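Side-chain contacts in phosphotriesterase, putative (Deinococcus radiodurans, PDB 4J35), which probably hydrolyses lactones and, in this engineered form, organophosphates, using a pair of divalent metal ions: residues A[203-206]-A[212-215]; A[43-48]-A[76-81]. The protein carries 7 engineered substitutions. One frame throughout, in Å; residues are numbered along the deposited sequence.

Contact 1 of 2, residues A[203-206]-A[212-215]; sequences GHMD and AYHR. With CO (cobalt (II) ion), chain B.
M205 meets helix 211-218 with both its backbone and its side chain. Its carbonyl oxygen accepts a hydrogen bond from NE2 of H214, with M205 O and H214 NE2 2.7 Å apart. The bond is short but bent, with an angle of 134° at the hydrogen. The donor sits above the carbonyl plane, and the oxygen is tilted from the plane of the imidazole.

The thioether does the rest. M205 is bent at chi2 (-76°) and chi3 (-59°), and this curls the methyl back toward the tyrosine. M205 CE lies 3.4 Å from Y213 CE2, while M205 SD stands 4.7 Å from the centre of the Y213 ring and well off its normal. This is an oblique Met-aromatic contact. M205 CE also packs 3.9 Å from H214 CD2, which places the methyl against both aromatic side chains.

A second shell fixes these groups. ND1 of H214 is hydrogen-bonded to the carbonyl of D210, one turn back, so both ring nitrogens face a carbonyl oxygen, which would probably hold the ring's rotation and may favour the protonated form. The hydroxyl of Y213 is held by the backbone N of G183. Y213 OH also lies 2.6 Å from a water, and that water gives a weak bond to the carbonyl of H204.

H204 points the other way, into the active site. H204 NE2 binds a cobalt ion at 2.0 Å, a metal it shares with H176 and K143, and its ND1 is hydrogen-bonded to D227. The contact thus ties the loop that carries a metal ligand to the following helix of the TIM barrel. M205 and H214 both rest on I224 of strand 223-226, and H214 also reaches V246 and L250 of helix 240-251.

Contact 2 of 2, residues A[43-48]-A[76-81]; sequences AAALAS and PAFLRE
F78 reaches across from helix 76-86 and sets the outer end of its ring against the backbone of helix 42-58. No hydrogen bond joins the two segments.

The aromatic contacts are made by the ring edge. CZ of F78 lies 3.5 Å from the backbone N of L46 and 3.6 Å from the carbonyl carbon of A45, both near the ring plane. A chi1 of -178° sets CG of F78 opposite the backbone N and carries the ring toward helix 42-58.

Apolar side chains add to this. CB of A45 is 3.7 Å from CZ of F78, and CB of L46 is 4.0 Å from CE1 of F78. With an alanine here in place of F78, A45 and L46 would probably lose their aromatic neighbour, and F40 its edge-to-face partner.

At the partly exposed margin, L46 and E81 cross at about a right angle. CD2 of L46 touches OE1 of E81 at 3.9 Å, a van der Waals contact. The other carboxylate oxygen, OE2, is hydrogen-bonded to NE2 of H42, a polar tie between the same helices.

The axes of the two short segments come within 10.7 Å, at 48° between their directions. This is packing between neighbouring outer helices of the TIM barrel. Beneath them, F78 packs edge-to-face with F40 and rests on V24 and I25 of strand 17-26.

Overall arrangement
The contacts lie on opposite sides of the chain's centre. Their centres are 33 Å apart, their nearest atoms about 16 Å, and they do not touch. Contact 2 closes before contact 1 opens. Both belong to the single TIM-barrel domain of the phosphotriesterase family, but to different parts of its wall. Contact 2 joins two outer helices over strand 17-26, in the parallel sheet that also holds 61-66, 89-91 and 266-269. Contact 1 follows strand 200-202, in the parallel sheet with 223-226. The metal centre links the two regions: H21 and H23 of strand 17-26 bind one cobalt, H204 of contact 1 binds the other, and K143, a ligand of both, joins the two sites.

Contact 1 of 2, residues A[203-206]-A[212-215]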
loop_
_atom_site.group_PDB
_atom_site.type_symbol
_atom_site.label_atom_id
_atom_site.label_comp_id
_atom_site.label_asym_id
_atom_site.label_seq_id
_atom_site.Cartn_x
_atom_site.Cartn_y
_atom_site.Cartn_z
ATOM N N GLY A 203 4.052 3.387 -5.409
ATOM C CA GLY A 203 3.802 1.955 -5.357
ATOM C C GLY A 203 3.750 1.193 -6.659
ATOM O O GLY A 203 3.704 1.752 -7.746
ATOM N N HIS A 204 3.731 -0.132 -6.508
ATOM C CA HIS A 204 3.655 -1.082 -7.607
ATOM C C HIS A 204 4.717 -0.853 -8.683
ATOM O O HIS A 204 4.489 -1.126 -9.875
ATOM C CB HIS A 204 2.226 -1.102 -8.214
ATOM C CG HIS A 204 1.119 -1.289 -7.216
ATOM N ND1 HIS A 204 1.287 -1.934 -6.007
ATOM C CD2 HIS A 204 -0.182 -0.917 -7.257
ATOM C CE1 HIS A 204 0.128 -1.961 -5.358
ATOM N NE2 HIS A 204 -0.775 -1.339 -6.090
ATOM N N MET A 205 5.892 -0.404 -8.257
ATOM C CA MET A 205 6.979 -0.119 -9.182
ATOM C C MET A 205 7.643 -1.357 -9.690
ATOM O O MET A 205 8.404 -1.303 -10.639
ATOM C CB MET A 205 7.983 0.851 -8.549
ATOM C CG MET A 205 7.406 2.225 -8.392
ATOM S SD MET A 205 7.345 3.135 -9.989
ATOM C CE MET A 205 9.079 3.112 -10.408
ATOM N N ASP A 206 7.327 -2.504 -9.081
ATOM C CA ASP A 206 7.813 -3.755 -9.600
ATOM C C ASP A 206 7.071 -4.165 -10.856
ATOM O O ASP A 206 7.458 -5.106 -11.537
ATOM C CB ASP A 206 7.708 -4.841 -8.530
ATOM C CG ASP A 206 6.366 -4.884 -7.839
ATOM O OD1 ASP A 206 5.643 -3.873 -7.790
ATOM O OD2 ASP A 206 6.012 -5.968 -7.315
ATOM N N ALA A 212 15.440 1.867 -16.007
ATOM C CA ALA A 212 15.522 3.304 -16.325
ATOM C C ALA A 212 14.256 4.007 -15.845
ATOM O O ALA A 212 14.290 5.177 -15.481
ATOM C CB ALA A 212 15.716 3.531 -17.815
ATOM N N TYR A 213 13.148 3.273 -15.829
ATOM C CA TYR A 213 11.861 3.797 -15.366
ATOM C C TYR A 213 11.927 4.046 -13.863
ATOM O O TYR A 213 11.474 5.071 -13.376
ATOM C CB TYR A 213 10.772 2.794 -15.731
ATOM C CG TYR A 213 9.399 3.025 -15.138
ATOM C CD1 TYR A 213 8.511 3.939 -15.703
ATOM C CD2 TYR A 213 8.978 2.299 -14.038
ATOM C CE1 TYR A 213 7.243 4.122 -15.170
ATOM C CE2 TYR A 213 7.708 2.467 -13.503
ATOM C CZ TYR A 213 6.851 3.382 -14.066
ATOM O OH TYR A 213 5.594 3.530 -13.522
ATOM N N HIS A 214 12.520 3.105 -13.127
ATOM C CA HIS A 214 12.743 3.282 -11.694
ATOM C C HIS A 214 13.702 4.433 -11.391
ATOM O O HIS A 214 13.495 5.212 -10.469
ATOM C CB HIS A 214 13.297 1.996 -11.088
ATOM C CG HIS A 214 12.441 0.808 -11.359
ATOM N ND1 HIS A 214 12.413 0.187 -12.587
ATOM C CD2 HIS A 214 11.543 0.154 -10.584
ATOM C CE1 HIS A 214 11.538 -0.801 -12.558
ATOM N NE2 HIS A 214 10.990 -0.834 -11.359
ATOM N N ARG A 215 14.798 4.496 -12.120
ATOM C CA ARG A 215 15.801 5.532 -11.847
ATOM C C ARG A 215 15.193 6.915 -12.058
ATOM O O ARG A 215 15.406 7.853 -11.289
ATOM C CB ARG A 215 16.994 5.323 -12.756
ATOM C CG ARG A 215 17.865 4.156 -12.297
ATOM C CD ARG A 215 19.156 4.090 -13.041
ATOM N NE ARG A 215 18.983 3.451 -14.327
ATOM C CZ ARG A 215 19.459 2.261 -14.654
ATOM N NH1 ARG A 215 20.166 1.533 -13.793
ATOM N NH2 ARG A 215 19.199 1.793 -15.870
HETATM CO CO CO B . -2.752 -1.109 -5.857
HETATM O O HOH W 1 4.850 1.651 -11.941
#

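Contact 2 of 2, residues A[43-48]-A[76-81]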
loop_
_atom_site.group_PDB
_atom_site.type_symbol
_atom_site.label_atom_id
_atom_site.label_comp_id
_atom_site.label_asym_id
_atom_site.label_seq_id
_atom_site.Cartn_x
_atom_site.Cartn_y
_atom_site.Cartn_z
ATOM N N ALA A 43 -16.478 -13.630 12.276
ATOM C CA ALA A 43 -15.712 -14.577 13.077
ATOM C C ALA A 43 -14.655 -15.267 12.230
ATOM O O ALA A 43 -13.535 -15.437 12.669
ATOM C CB ALA A 43 -16.645 -15.645 13.731
ATOM N N ALA A 44 -15.031 -15.697 11.031
ATOM C CA ALA A 44 -14.112 -16.397 10.140
ATOM C C ALA A 44 -12.965 -15.477 9.693
ATOM O O ALA A 44 -11.818 -15.913 9.577
ATOM C CB ALA A 44 -14.862 -16.920 8.916
ATOM N N ALA A 45 -13.284 -14.209 9.439
ATOM C CA ALA A 45 -12.271 -13.243 9.019
ATOM C C ALA A 45 -11.299 -12.954 10.157
ATOM O O ALA A 45 -10.082 -12.887 9.966
ATOM C CB ALA A 45 -12.941 -11.947 8.549
ATOM N N LEU A 46 -11.845 -12.712 11.339
ATOM C CA LEU A 46 -11.014 -12.435 12.506
ATOM C C LEU A 46 -10.058 -13.579 12.772
ATOM O O LEU A 46 -8.884 -13.363 13.060
ATOM C CB LEU A 46 -11.871 -12.192 13.750
ATOM C CG LEU A 46 -11.078 -11.778 15.001
ATOM C CD1 LEU A 46 -10.381 -10.462 14.780
ATOM C CD2 LEU A 46 -11.978 -11.682 16.220
ATOM N N ALA A 47 -10.560 -14.806 12.691
ATOM C CA ALA A 47 -9.715 -15.965 12.923
ATOM C C ALA A 47 -8.599 -16.047 11.895
ATOM O O ALA A 47 -7.434 -16.243 12.241
ATOM C CB ALA A 47 -10.557 -17.255 12.913
ATOM N N SER A 48 -8.951 -15.902 10.624
ATOM C CA SER A 48 -7.975 -16.048 9.557
ATOM C C SER A 48 -6.909 -14.941 9.616
ATOM O O SER A 48 -5.714 -15.210 9.491
ATOM C CB SER A 48 -8.699 -16.019 8.215
ATOM O OG SER A 48 -7.802 -16.281 7.154
ATOM N N PRO A 76 -11.538 0.153 9.622
ATOM C CA PRO A 76 -10.592 0.436 10.700
ATOM C C PRO A 76 -10.875 -0.296 12.017
ATOM O O PRO A 76 -9.918 -0.698 12.690
ATOM C CB PRO A 76 -10.730 1.946 10.902
ATOM C CG PRO A 76 -11.266 2.450 9.611
ATOM C CD PRO A 76 -12.148 1.380 9.082
ATOM N N ALA A 77 -12.138 -0.419 12.401
ATOM C CA ALA A 77 -12.478 -1.104 13.643
ATOM C C ALA A 77 -12.114 -2.597 13.591
ATOM O O ALA A 77 -11.703 -3.143 14.593
ATOM C CB ALA A 77 -13.955 -0.937 13.945
ATOM N N PHE A 78 -12.271 -3.243 12.433
ATOM C CA PHE A 78 -11.813 -4.622 12.269
ATOM C C PHE A 78 -10.274 -4.680 12.346
ATOM O O PHE A 78 -9.708 -5.494 13.076
ATOM C CB PHE A 78 -12.354 -5.253 10.967
ATOM C CG PHE A 78 -11.945 -6.699 10.787
ATOM C CD1 PHE A 78 -12.639 -7.719 11.420
ATOM C CD2 PHE A 78 -10.851 -7.035 10.013
ATOM C CE1 PHE A 78 -12.231 -9.027 11.290
ATOM C CE2 PHE A 78 -10.449 -8.351 9.881
ATOM C CZ PHE A 78 -11.135 -9.343 10.518
ATOM N N LEU A 79 -9.575 -3.788 11.641
ATOM C CA LEU A 79 -8.121 -3.758 11.767
ATOM C C LEU A 79 -7.666 -3.586 13.222
ATOM O O LEU A 79 -6.679 -4.183 13.641
ATOM C CB LEU A 79 -7.540 -2.607 10.940
ATOM C CG LEU A 79 -7.808 -2.627 9.435
ATOM C CD1 LEU A 79 -7.096 -1.437 8.824
ATOM C CD2 LEU A 79 -7.340 -3.912 8.764
ATOM N N ARG A 80 -8.370 -2.760 13.994
ATOM C CA ARG A 80 -8.042 -2.607 15.422
ATOM C C ARG A 80 -8.260 -3.899 16.203
ATOM O O ARG A 80 -7.447 -4.250 17.062
ATOM C CB ARG A 80 -8.849 -1.469 16.053
ATOM C CG ARG A 80 -8.537 -1.235 17.530
ATOM C CD ARG A 80 -9.007 0.139 17.988
ATOM N NE ARG A 80 -10.461 0.235 17.981
ATOM C CZ ARG A 80 -11.148 1.320 18.323
ATOM N NH1 ARG A 80 -10.523 2.423 18.701
ATOM N NH2 ARG A 80 -12.473 1.296 18.278
ATOM N N GLU A 81 -9.320 -4.633 15.889
ATOM C CA GLU A 81 -9.536 -5.928 16.532
ATOM C C GLU A 81 -8.380 -6.872 16.279
ATOM O O GLU A 81 -7.948 -7.582 17.188
ATOM C CB GLU A 81 -10.788 -6.620 16.009
ATOM C CG GLU A 81 -12.084 -6.011 16.413
ATOM C CD GLU A 81 -13.254 -6.830 15.905
ATOM O OE1 GLU A 81 -13.323 -8.048 16.212
ATOM O OE2 GLU A 81 -14.097 -6.256 15.191
#